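Long-range contacts in congerin-2 (Conger myriaster, PDB 1IS3), which binds beta-galactosides such as lactose as a homodimeric galectin, although its physiological role is not yet known: residues M43-R48 with F97-S102; G52-V57 with E72-K77; L58-L63 with V107-R112. One frame throughout, in Å; residues are numbered along the deposited sequence.

Contact 1. Residues M43-R48 with F97-S102; sequences MHMDHR and FYIQLS. With GAL (beta-D-galactopyranose), chain B; BGC (beta-D-glucopyranose), chain C.
Met-43 sets CB over one face of the Phe-97 ring, close to its centre, and this CH-pi contact opens an entirely apolar seam between two facing beta-sheets. Met-43 CB sits 3.8 Å from the ring centroid, almost on the ring normal, while CG leans on the ring atom that bears the side chain, 3.9 Å from Phe-97 CG. From there the methionine bends at chi2 and chi3, which turns SD toward Ile-99 CD1. Met-45 behaves differently. With CG anti to the backbone N (chi1 177°) and the chain straight beyond it, its methyl is carried across the interface to touch two branches at once: Met-45 CE is 3.7 Å from Ile-99 CG2 and equally far from Leu-101 CD2.

The sugar-binding polar groups lie on the other side of strand 43-48. His-44 NE2 and the axial O4 of galactose share a hydrogen bond of 2.8 Å, the sugar oxygen lying at the imidazole edge. Arg-48 spreads its guanidinium edge over both sugars: NH1 reaches O5 and O4 of galactose, and NH2 donates to glucose O3 at 2.7 Å. Asp-46 OD2, also paired with Arg-29, accepts from Arg-48 NE (2.8 Å) near the guanidinium plane; with Asp-54 at NH2, this bond limits the arginine's rotation. One strand thus combines two chemistries, a largely apolar face packed on the facing sheet and a polar face that binds galactose and glucose alike.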
loop_
_atom_site.group_PDB
_atom_site.type_symbol
_atom_site.label_atom_id
_atom_site.label_comp_id
_atom_site.label_asym_id
_atom_site.label_seq_id
_atom_site.Cartn_x
_atom_site.Cartn_y
_atom_site.Cartn_z
ATOM N N MET A 43 -7.391 -2.740 -15.098
ATOM C CA MET A 43 -8.310 -3.776 -14.661
ATOM C C MET A 43 -9.178 -3.158 -13.562
ATOM O O MET A 43 -8.659 -2.813 -12.489
ATOM C CB MET A 43 -7.506 -4.960 -14.131
ATOM C CG MET A 43 -8.279 -6.282 -13.969
ATOM S SD MET A 43 -9.531 -6.232 -12.687
ATOM C CE MET A 43 -8.542 -6.121 -11.216
ATOM N N HIS A 44 -10.445 -2.899 -13.886
ATOM C CA HIS A 44 -11.464 -2.456 -12.951
ATOM C C HIS A 44 -12.329 -3.688 -12.616
ATOM O O HIS A 44 -12.864 -4.266 -13.557
ATOM C CB HIS A 44 -12.308 -1.359 -13.612
ATOM C CG HIS A 44 -13.610 -0.958 -12.879
ATOM N ND1 HIS A 44 -13.749 -0.214 -11.784
ATOM C CD2 HIS A 44 -14.910 -1.229 -13.310
ATOM C CE1 HIS A 44 -15.026 -0.004 -11.528
ATOM N NE2 HIS A 44 -15.718 -0.622 -12.458
ATOM N N MET A 45 -12.516 -4.118 -11.367
ATOM C CA MET A 45 -13.334 -5.265 -11.033
ATOM C C MET A 45 -14.410 -4.712 -10.091
ATOM O O MET A 45 -14.153 -4.379 -8.912
ATOM C CB MET A 45 -12.443 -6.251 -10.353
ATOM C CG MET A 45 -13.218 -7.444 -9.907
ATOM S SD MET A 45 -12.093 -8.529 -8.981
ATOM C CE MET A 45 -13.028 -9.972 -9.319
ATOM N N ASP A 46 -15.632 -4.556 -10.585
ATOM C CA ASP A 46 -16.695 -3.974 -9.815
ATOM C C ASP A 46 -17.584 -5.078 -9.257
ATOM O O ASP A 46 -17.926 -6.041 -9.954
ATOM C CB ASP A 46 -17.454 -3.027 -10.731
ATOM C CG ASP A 46 -18.318 -2.031 -9.997
ATOM O OD1 ASP A 46 -18.020 -1.666 -8.869
ATOM O OD2 ASP A 46 -19.318 -1.590 -10.553
ATOM N N HIS A 47 -17.940 -4.959 -7.986
ATOM C CA HIS A 47 -18.699 -5.966 -7.266
ATOM C C HIS A 47 -20.058 -5.339 -7.034
ATOM O O HIS A 47 -20.171 -4.426 -6.206
ATOM C CB HIS A 47 -18.055 -6.314 -5.906
ATOM C CG HIS A 47 -16.597 -6.719 -5.994
ATOM N ND1 HIS A 47 -15.573 -5.919 -6.342
ATOM C CD2 HIS A 47 -16.082 -7.938 -5.645
ATOM C CE1 HIS A 47 -14.453 -6.598 -6.209
ATOM N NE2 HIS A 47 -14.781 -7.798 -5.789
ATOM N N ARG A 48 -21.083 -5.770 -7.778
ATOM C CA ARG A 48 -22.369 -5.075 -7.731
ATOM C C ARG A 48 -23.412 -5.862 -6.964
ATOM O O ARG A 48 -23.853 -6.932 -7.415
ATOM C CB ARG A 48 -22.869 -4.826 -9.151
ATOM C CG ARG A 48 -21.978 -3.823 -9.891
ATOM C CD ARG A 48 -22.336 -3.683 -11.381
ATOM N NE ARG A 48 -21.401 -2.768 -12.057
ATOM C CZ ARG A 48 -21.563 -2.238 -13.280
ATOM N NH1 ARG A 48 -20.648 -1.406 -13.806
ATOM N NH2 ARG A 48 -22.629 -2.575 -13.988
ATOM N N PHE A 97 -4.925 -10.945 -16.843
ATOM C CA PHE A 97 -5.022 -10.805 -15.388
ATOM C C PHE A 97 -5.693 -12.060 -14.835
ATOM O O PHE A 97 -6.733 -12.494 -15.326
ATOM C CB PHE A 97 -5.879 -9.632 -14.910
ATOM C CG PHE A 97 -5.190 -8.285 -15.159
ATOM C CD1 PHE A 97 -4.411 -7.725 -14.148
ATOM C CD2 PHE A 97 -5.374 -7.618 -16.369
ATOM C CE1 PHE A 97 -3.811 -6.490 -14.343
ATOM C CE2 PHE A 97 -4.771 -6.378 -16.566
ATOM C CZ PHE A 97 -3.992 -5.820 -15.551
ATOM N N TYR A 98 -5.072 -12.639 -13.817
ATOM C CA TYR A 98 -5.572 -13.841 -13.150
ATOM C C TYR A 98 -6.040 -13.427 -11.754
ATOM O O TYR A 98 -5.205 -12.993 -10.928
ATOM C CB TYR A 98 -4.449 -14.870 -13.046
ATOM C CG TYR A 98 -4.048 -15.427 -14.395
ATOM C CD1 TYR A 98 -2.876 -14.979 -15.004
ATOM C CD2 TYR A 98 -4.840 -16.414 -14.988
ATOM C CE1 TYR A 98 -2.461 -15.526 -16.227
ATOM C CE2 TYR A 98 -4.430 -16.969 -16.208
ATOM C CZ TYR A 98 -3.246 -16.521 -16.805
ATOM O OH TYR A 98 -2.802 -17.071 -17.985
ATOM N N ILE A 99 -7.341 -13.556 -11.511
ATOM C CA ILE A 99 -7.945 -13.125 -10.264
ATOM C C ILE A 99 -8.469 -14.359 -9.538
ATOM O O ILE A 99 -9.136 -15.198 -10.165
ATOM C CB ILE A 99 -9.102 -12.128 -10.573
ATOM C CG1 ILE A 99 -8.629 -10.903 -11.339
ATOM C CG2 ILE A 99 -9.677 -11.631 -9.258
ATOM C CD1 ILE A 99 -9.663 -10.476 -12.388
ATOM N N GLN A 100 -8.212 -14.477 -8.236
ATOM C CA GLN A 100 -8.746 -15.582 -7.456
ATOM C C GLN A 100 -9.584 -14.991 -6.347
ATOM O O GLN A 100 -9.176 -14.052 -5.656
ATOM C CB GLN A 100 -7.632 -16.420 -6.888
ATOM C CG GLN A 100 -8.249 -17.638 -6.176
ATOM C CD GLN A 100 -7.400 -18.908 -6.274
ATOM O OE1 GLN A 100 -7.918 -20.034 -6.260
ATOM N NE2 GLN A 100 -6.066 -18.825 -6.410
ATOM N N LEU A 101 -10.830 -15.456 -6.255
ATOM C CA LEU A 101 -11.807 -14.955 -5.285
ATOM C C LEU A 101 -11.668 -15.666 -3.923
ATOM O O LEU A 101 -10.920 -16.649 -3.811
ATOM C CB LEU A 101 -13.235 -15.129 -5.865
ATOM C CG LEU A 101 -13.446 -14.615 -7.290
ATOM C CD1 LEU A 101 -14.856 -14.924 -7.737
ATOM C CD2 LEU A 101 -13.157 -13.107 -7.343
ATOM N N SER A 102 -12.397 -15.188 -2.891
ATOM C CA SER A 102 -12.370 -15.732 -1.507
ATOM C C SER A 102 -12.654 -17.231 -1.428
ATOM O O SER A 102 -12.020 -17.950 -0.644
ATOM C CB SER A 102 -13.419 -15.050 -0.581
ATOM O OG SER A 102 -13.618 -13.635 -0.736
HETATM C C1 GAL B . -20.441 1.593 -15.663
HETATM C C2 GAL B . -20.158 2.259 -14.323
HETATM C C3 GAL B . -18.667 2.504 -14.146
HETATM C C4 GAL B . -17.889 1.203 -14.366
HETATM C C5 GAL B . -18.258 0.628 -15.727
HETATM C C6 GAL B . -17.565 -0.677 -16.011
HETATM O O2 GAL B . -20.847 3.493 -14.257
HETATM O O3 GAL B . -18.419 3.004 -12.841
HETATM O O4 GAL B . -18.187 0.259 -13.344
HETATM O O5 GAL B . -19.675 0.387 -15.797
HETATM O O6 GAL B . -17.875 -1.136 -17.315
HETATM C C2 BGC C . -23.768 -0.754 -18.187
HETATM C C3 BGC C . -23.110 -0.416 -16.850
HETATM C C4 BGC C . -22.321 0.882 -16.990
HETATM C C5 BGC C . -23.246 1.998 -17.506
HETATM C C6 BGC C . -22.506 3.291 -17.778
HETATM C C1 BGC C . -24.655 0.412 -18.612
HETATM O O1 BGC C . -25.224 0.133 -19.846
HETATM O O2 BGC C . -24.549 -1.934 -18.063
HETATM O O3 BGC C . -22.255 -1.471 -16.452
HETATM O O4 BGC C . -21.786 1.256 -15.708
HETATM O O5 BGC C . -23.863 1.600 -18.747
HETATM O O6 BGC C . -21.445 3.083 -18.701
#

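Contact 2. Residues G52-V57 with E72-K77; sequences GADQNV and EERSKK. With BGC (beta-D-glucopyranose), chain C; GAL (beta-D-galactopyranose), chain B.
Asp-54 and Arg-74 meet head-on, the carboxylate of the loop after strand 40-48 facing the end of the guanidinium. In one of two modelled conformers of Arg-74, two nitrogens grip two oxygens: Arg-74 NH1 donates to Asp-54 OD1 at 2.9 Å and Arg-74 NH2 to Asp-54 OD2 at 3.1 Å. The fit is not flat. The planes are turned 42° apart, so OD1 is approached from above the carboxylate plane whereas OD2 is met on its syn side. Asp-54 OD2 has a further salt-bridge partner in Arg-48, and the carboxylate probably offsets the charge of the two arginines that approach it.

The NE side of Arg-74 is clamped by Glu-72, whose OE1 takes both NE and NH2, each at 2.9 Å, in a side-on grip. The other oxygen of the same carboxylate is left for the sugar: Glu-72 OE2 accepts from galactose O6 at 2.8 Å and lies so close to glucose O3 that the exact length is doubtful. This charged network edges the lactose site of the galectin carbohydrate-recognition domain; Arg-74, itself in the pocket with NH2 close to glucose O2, also braces Glu-72.

Packing is also tight at Val-57, where a methyl group meets the backbone. At a G1 beta bulge in which it and Asn-56 both face Arg-48, Val-57 sets CG2 anti to its backbone N and lays it 3.4 Å from Ser-75 O. Nearby, buried Ser-75 closes an ST turn, its OG accepting from Lys-77 N at 3.1 Å. Toward solvent the contact loosens: the Asn-56 amide turns from the opposite segment, and the Lys-76 chain starts outward.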
loop_
_atom_site.group_PDB
_atom_site.type_symbol
_atom_site.label_atom_id
_atom_site.label_comp_id
_atom_site.label_asym_id
_atom_site.label_seq_id
_atom_site.Cartn_x
_atom_site.Cartn_y
_atom_site.Cartn_z
ATOM N N GLY A 52 -28.316 -0.368 -10.718
ATOM C CA GLY A 52 -29.163 -0.387 -11.912
ATOM C C GLY A 52 -29.885 -1.721 -11.957
ATOM O O GLY A 52 -30.442 -2.138 -10.939
ATOM N N ALA A 53 -29.818 -2.426 -13.080
ATOM C CA ALA A 53 -30.405 -3.748 -13.182
ATOM C C ALA A 53 -29.462 -4.830 -12.704
ATOM O O ALA A 53 -29.834 -5.996 -12.754
ATOM C CB ALA A 53 -30.745 -4.121 -14.610
ATOM N N ASP A 54 -28.226 -4.522 -12.306
ATOM C CA ASP A 54 -27.259 -5.518 -11.867
ATOM C C ASP A 54 -27.363 -5.850 -10.392
ATOM O O ASP A 54 -27.292 -4.954 -9.534
ATOM C CB ASP A 54 -25.860 -5.013 -12.162
ATOM C CG ASP A 54 -25.532 -5.060 -13.641
ATOM O OD1 ASP A 54 -25.950 -6.016 -14.291
ATOM O OD2 ASP A 54 -24.848 -4.184 -14.146
ATOM N N GLN A 55 -27.534 -7.138 -10.090
ATOM C CA GLN A 55 -27.632 -7.603 -8.705
ATOM C C GLN A 55 -26.811 -8.872 -8.626
ATOM O O GLN A 55 -27.007 -9.821 -9.397
ATOM C CB GLN A 55 -29.090 -7.903 -8.303
ATOM C CG GLN A 55 -30.041 -6.680 -8.195
ATOM C CD GLN A 55 -31.501 -7.131 -8.192
ATOM O OE1 GLN A 55 -31.835 -8.115 -7.506
ATOM N NE2 GLN A 55 -32.418 -6.514 -8.949
ATOM N N ASN A 56 -25.815 -8.829 -7.728
ATOM C CA ASN A 56 -24.884 -9.913 -7.439
ATOM C C ASN A 56 -24.147 -10.401 -8.697
ATOM O O ASN A 56 -24.148 -11.566 -9.137
ATOM C CB ASN A 56 -25.635 -11.097 -6.730
ATOM C CG ASN A 56 -26.406 -10.602 -5.511
ATOM O OD1 ASN A 56 -25.918 -9.830 -4.680
ATOM N ND2 ASN A 56 -27.706 -10.890 -5.433
ATOM N N VAL A 57 -23.430 -9.444 -9.300
ATOM C CA VAL A 57 -22.641 -9.733 -10.500
ATOM C C VAL A 57 -21.298 -9.009 -10.387
ATOM O O VAL A 57 -21.188 -7.965 -9.711
ATOM C CB VAL A 57 -23.499 -9.279 -11.766
ATOM C CG1 VAL A 57 -23.806 -7.827 -11.711
ATOM C CG2 VAL A 57 -22.736 -9.544 -13.056
ATOM N N GLU A 72 -17.158 -4.225 -21.480
ATOM C CA GLU A 72 -17.371 -4.948 -20.210
ATOM C C GLU A 72 -17.363 -6.461 -20.355
ATOM O O GLU A 72 -17.862 -6.997 -21.363
ATOM C CB GLU A 72 -18.717 -4.734 -19.557
ATOM C CG GLU A 72 -19.057 -3.311 -19.377
ATOM C CD GLU A 72 -20.345 -3.101 -18.609
ATOM O OE1 GLU A 72 -21.281 -3.903 -18.667
ATOM O OE2 GLU A 72 -20.381 -2.083 -17.947
ATOM N N GLU A 73 -16.839 -7.156 -19.365
ATOM C CA GLU A 73 -16.925 -8.596 -19.263
ATOM C C GLU A 73 -17.641 -8.809 -17.960
ATOM O O GLU A 73 -17.471 -8.026 -17.019
ATOM C CB GLU A 73 -15.543 -9.209 -19.234
ATOM C CG GLU A 73 -15.121 -9.177 -20.725
ATOM C CD GLU A 73 -13.853 -9.899 -21.166
ATOM O OE1 GLU A 73 -13.287 -9.509 -22.211
ATOM O OE2 GLU A 73 -13.432 -10.839 -20.475
ATOM N N ARG A 74 -18.545 -9.777 -17.907
ATOM C CA ARG A 74 -19.320 -10.045 -16.692
ATOM C C ARG A 74 -19.177 -11.451 -16.150
ATOM O O ARG A 74 -18.934 -12.383 -16.922
ATOM C CB ARG A 74 -20.792 -9.782 -16.940
ATOM C CG ARG A 74 -21.033 -8.287 -17.092
ATOM C CD ARG A 74 -22.230 -7.913 -17.957
ATOM N NE ARG A 74 -22.476 -6.472 -17.898
ATOM C CZ ARG A 74 -23.205 -5.954 -16.896
ATOM N NH1 ARG A 74 -23.715 -6.754 -15.952
ATOM N NH2 ARG A 74 -23.424 -4.635 -16.821
ATOM N N SER A 75 -19.232 -11.624 -14.820
ATOM C CA SER A 75 -19.182 -12.933 -14.239
ATOM C C SER A 75 -20.260 -12.936 -13.189
ATOM O O SER A 75 -20.524 -12.014 -12.447
ATOM C CB SER A 75 -17.844 -13.218 -13.589
ATOM O OG SER A 75 -17.852 -14.496 -12.978
ATOM N N LYS A 76 -20.765 -14.136 -13.071
ATOM C CA LYS A 76 -21.875 -14.529 -12.235
ATOM C C LYS A 76 -21.292 -15.109 -10.936
ATOM O O LYS A 76 -22.019 -15.424 -9.997
ATOM C CB LYS A 76 -22.655 -15.527 -13.119
ATOM C CG LYS A 76 -21.763 -16.697 -13.773
ATOM C CD LYS A 76 -20.655 -16.429 -14.906
ATOM C CE LYS A 76 -19.378 -17.284 -14.742
ATOM N NZ LYS A 76 -18.169 -16.718 -15.345
ATOM N N LYS A 77 -19.980 -15.334 -10.827
ATOM C CA LYS A 77 -19.364 -15.867 -9.612
ATOM C C LYS A 77 -19.456 -14.777 -8.567
ATOM O O LYS A 77 -18.848 -13.719 -8.762
ATOM C CB LYS A 77 -17.927 -16.198 -9.879
ATOM C CG LYS A 77 -17.912 -17.313 -10.908
ATOM C CD LYS A 77 -16.518 -17.605 -11.323
ATOM C CE LYS A 77 -16.602 -18.830 -12.182
ATOM N NZ LYS A 77 -15.255 -19.162 -12.570
HETATM C C2 BGC C . -23.768 -0.754 -18.187
HETATM C C3 BGC C . -23.110 -0.416 -16.850
HETATM C C4 BGC C . -22.321 0.882 -16.990
HETATM C C5 BGC C . -23.246 1.998 -17.506
HETATM C C6 BGC C . -22.506 3.291 -17.778
HETATM C C1 BGC C . -24.655 0.412 -18.612
HETATM O O1 BGC C . -25.224 0.133 -19.846
HETATM O O2 BGC C . -24.549 -1.934 -18.063
HETATM O O3 BGC C . -22.255 -1.471 -16.452
HETATM O O4 BGC C . -21.786 1.256 -15.708
HETATM O O5 BGC C . -23.863 1.600 -18.747
HETATM O O6 BGC C . -21.445 3.083 -18.701
HETATM C C1 GAL B . -20.441 1.593 -15.663
HETATM C C2 GAL B . -20.158 2.259 -14.323
HETATM C C3 GAL B . -18.667 2.504 -14.146
HETATM C C4 GAL B . -17.889 1.203 -14.366
HETATM C C5 GAL B . -18.258 0.628 -15.727
HETATM C C6 GAL B . -17.565 -0.677 -16.011
HETATM O O2 GAL B . -20.847 3.493 -14.257
HETATM O O3 GAL B . -18.419 3.004 -12.841
HETATM O O4 GAL B . -18.187 0.259 -13.344
HETATM O O5 GAL B . -19.675 0.387 -15.797
HETATM O O6 GAL B . -17.875 -1.136 -17.315
#

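Contact 3. Residues L58-L63 with V107-R112; sequences LVLNSL and VEFPNR. With GAL (beta-D-galactopyranose), chain B.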
loop_
_atom_site.group_PDB
_atom_site.type_symbol
_atom_site.label_atom_id
_atom_site.label_comp_id
_atom_site.label_asym_id
_atom_site.label_seq_id
_atom_site.Cartn_x
_atom_site.Cartn_y
_atom_site.Cartn_z
ATOM N N LEU A 58 -20.279 -9.625 -10.992
ATOM C CA LEU A 58 -18.995 -8.975 -11.136
ATOM C C LEU A 58 -18.937 -8.370 -12.529
ATOM O O LEU A 58 -19.356 -9.016 -13.490
ATOM C CB LEU A 58 -17.796 -9.940 -11.000
ATOM C CG LEU A 58 -17.435 -10.491 -9.608
ATOM C CD1 LEU A 58 -16.218 -11.431 -9.769
ATOM C CD2 LEU A 58 -17.123 -9.380 -8.631
ATOM N N VAL A 59 -18.448 -7.146 -12.665
ATOM C CA VAL A 59 -18.286 -6.529 -13.971
ATOM C C VAL A 59 -16.816 -6.101 -14.073
ATOM O O VAL A 59 -16.299 -5.398 -13.178
ATOM C CB VAL A 59 -19.232 -5.304 -14.094
ATOM C CG1 VAL A 59 -19.010 -4.565 -15.426
ATOM C CG2 VAL A 59 -20.689 -5.795 -14.035
ATOM N N LEU A 60 -16.126 -6.522 -15.136
ATOM C CA LEU A 60 -14.725 -6.187 -15.357
ATOM C C LEU A 60 -14.554 -5.320 -16.607
ATOM O O LEU A 60 -15.235 -5.538 -17.628
ATOM C CB LEU A 60 -13.903 -7.465 -15.507
ATOM C CG LEU A 60 -13.865 -8.260 -14.199
ATOM C CD1 LEU A 60 -14.973 -9.305 -14.218
ATOM C CD2 LEU A 60 -12.504 -8.879 -14.030
ATOM N N ASN A 61 -13.682 -4.318 -16.540
ATOM C CA ASN A 61 -13.459 -3.443 -17.680
ATOM C C ASN A 61 -12.166 -2.642 -17.544
ATOM O O ASN A 61 -11.483 -2.747 -16.516
ATOM C CB ASN A 61 -14.661 -2.490 -17.825
ATOM C CG ASN A 61 -14.946 -2.002 -19.258
ATOM O OD1 ASN A 61 -14.133 -2.130 -20.163
ATOM N ND2 ASN A 61 -16.083 -1.388 -19.514
ATOM N N SER A 62 -11.757 -1.918 -18.581
ATOM C CA SER A 62 -10.625 -1.022 -18.532
ATOM C C SER A 62 -11.159 0.365 -18.871
ATOM O O SER A 62 -12.173 0.536 -19.593
ATOM C CB SER A 62 -9.593 -1.500 -19.535
ATOM O OG SER A 62 -10.173 -1.543 -20.837
ATOM N N LEU A 63 -10.449 1.361 -18.351
ATOM C CA LEU A 63 -10.771 2.757 -18.501
ATOM C C LEU A 63 -9.553 3.407 -19.118
ATOM O O LEU A 63 -8.447 3.274 -18.568
ATOM C CB LEU A 63 -11.056 3.396 -17.148
ATOM C CG LEU A 63 -11.341 4.887 -17.106
ATOM C CD1 LEU A 63 -12.627 5.221 -17.832
ATOM C CD2 LEU A 63 -11.534 5.304 -15.669
ATOM N N VAL A 107 -11.351 -15.740 -11.999
ATOM C CA VAL A 107 -11.837 -14.993 -13.143
ATOM C C VAL A 107 -10.563 -14.528 -13.857
ATOM O O VAL A 107 -9.533 -14.264 -13.227
ATOM C CB VAL A 107 -12.799 -13.786 -12.665
ATOM C CG1 VAL A 107 -12.254 -13.097 -11.457
ATOM C CG2 VAL A 107 -12.975 -12.752 -13.776
ATOM N N GLU A 108 -10.570 -14.534 -15.193
ATOM C CA GLU A 108 -9.439 -14.055 -15.983
ATOM C C GLU A 108 -9.931 -12.885 -16.823
ATOM O O GLU A 108 -11.098 -12.884 -17.252
ATOM C CB GLU A 108 -8.902 -15.116 -16.929
ATOM C CG GLU A 108 -8.252 -16.314 -16.265
ATOM C CD GLU A 108 -9.222 -17.263 -15.569
ATOM O OE1 GLU A 108 -10.231 -17.634 -16.188
ATOM O OE2 GLU A 108 -8.991 -17.612 -14.402
ATOM N N PHE A 109 -9.131 -11.876 -17.108
ATOM C CA PHE A 109 -9.570 -10.714 -17.868
ATOM C C PHE A 109 -8.356 -10.337 -18.713
ATOM O O PHE A 109 -7.242 -10.414 -18.191
ATOM C CB PHE A 109 -9.943 -9.620 -16.880
ATOM C CG PHE A 109 -10.351 -8.320 -17.540
ATOM C CD1 PHE A 109 -11.580 -8.222 -18.190
ATOM C CD2 PHE A 109 -9.477 -7.216 -17.483
ATOM C CE1 PHE A 109 -11.923 -7.006 -18.781
ATOM C CE2 PHE A 109 -9.831 -6.008 -18.078
ATOM C CZ PHE A 109 -11.053 -5.908 -18.723
ATOM N N PRO A 110 -8.433 -10.013 -20.005
ATOM C CA PRO A 110 -7.278 -9.656 -20.811
ATOM C C PRO A 110 -6.520 -8.415 -20.307
ATOM O O PRO A 110 -7.088 -7.419 -19.829
ATOM C CB PRO A 110 -7.861 -9.452 -22.205
ATOM C CG PRO A 110 -9.247 -8.944 -21.921
ATOM C CD PRO A 110 -9.682 -9.832 -20.760
ATOM N N ASN A 111 -5.207 -8.483 -20.474
ATOM C CA ASN A 111 -4.337 -7.327 -20.236
ATOM C C ASN A 111 -4.333 -6.590 -21.577
ATOM O O ASN A 111 -3.460 -6.796 -22.425
ATOM C CB ASN A 111 -2.948 -7.819 -19.883
ATOM C CG ASN A 111 -1.951 -6.732 -19.562
ATOM O OD1 ASN A 111 -0.923 -7.039 -18.970
ATOM N ND2 ASN A 111 -2.142 -5.474 -19.854
ATOM N N ARG A 112 -5.308 -5.725 -21.786
ATOM C CA ARG A 112 -5.554 -5.066 -23.060
ATOM C C ARG A 112 -4.451 -4.160 -23.557
ATOM O O ARG A 112 -4.202 -4.057 -24.763
ATOM C CB ARG A 112 -6.842 -4.274 -22.948
ATOM C CG ARG A 112 -8.033 -5.218 -22.822
ATOM C CD ARG A 112 -9.322 -4.471 -22.525
ATOM N NE ARG A 112 -10.476 -5.355 -22.645
ATOM C CZ ARG A 112 -11.697 -5.049 -22.211
ATOM N NH1 ARG A 112 -12.652 -5.957 -22.385
ATOM N NH2 ARG A 112 -11.964 -3.908 -21.595
HETATM C C1 GAL B . -20.441 1.593 -15.663
HETATM C C2 GAL B . -20.158 2.259 -14.323
HETATM C C3 GAL B . -18.667 2.504 -14.146
HETATM C C4 GAL B . -17.889 1.203 -14.366
HETATM C C5 GAL B . -18.258 0.628 -15.727
HETATM C C6 GAL B . -17.565 -0.677 -16.011
HETATM O O2 GAL B . -20.847 3.493 -14.257
HETATM O O3 GAL B . -18.419 3.004 -12.841
HETATM O O4 GAL B . -18.187 0.259 -13.344
HETATM O O5 GAL B . -19.675 0.387 -15.797
HETATM O O6 GAL B . -17.875 -1.136 -17.315
#
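Strands 58-63 and 107-110 face each other from different sheets, running nearly the same way at 22° with their axes 8.3 Å apart, and Leu-60 lies nearest to Phe-109. Leu-60 packs between Val-107 and Phe-109. Its methyls meet Val-107 tip to tip, CD2 standing 3.9 Å from Val-107 CG2, while its CB presses on the Phe-109 ring at 3.6 Å from CD1. That ring extends across to the other strand, with CZ 3.6 Å from Asn-61 CA.

Arg-112, extended from CG to NE, lays its guanidinium over the end of the Phe-109 ring, CZ under its centre. One nitrogen holds two oxygens, both lying in the guanidinium plane: Arg-112 NH2 donates to Ser-62 OG at 3.1 Å in a fairly straight bond, and to Asn-61 OD1 at the same length. The amide of Asn-61 stands almost perpendicular to the guanidinium, at 86°. Its OD1 is gripped from opposite faces, since Ser-62 N reaches it from the other side, so the amide's rotation is fixed. Gln-71 O holds Arg-112 NH1, tying the arginine to strand 68-75.

Asn-61 ND2, held also by Gln-70 O, donates to galactose O6 at 2.8 Å, nearly straight at 173°. This is the beta-sandwich (jelly-roll) fold of galectins, with the sugar on the outer face of the sheet that holds strand 57-64.

Overall arrangement
From the N terminus, strand 40-48 supplies the first half of contact 1, whose loop closes only at 97-102. Within that loop lies the whole of contact 2, a short link joining the 52-57 turn to the end of strand 68-75. Contact 3 starts at 58-63, between the halves of contact 2, and closes at 107-112, after both other loops have ended; it therefore crosses each of them. Contacts 1 and 3 pin neighbouring strands of the sugar-binding sheet to neighbouring strands of the opposite sheet, whereas contact 2 fastens the rim of the sugar-binding sheet. Backbone bonds such as Asp-46 N to Val-59 O join them, and all three border galactose.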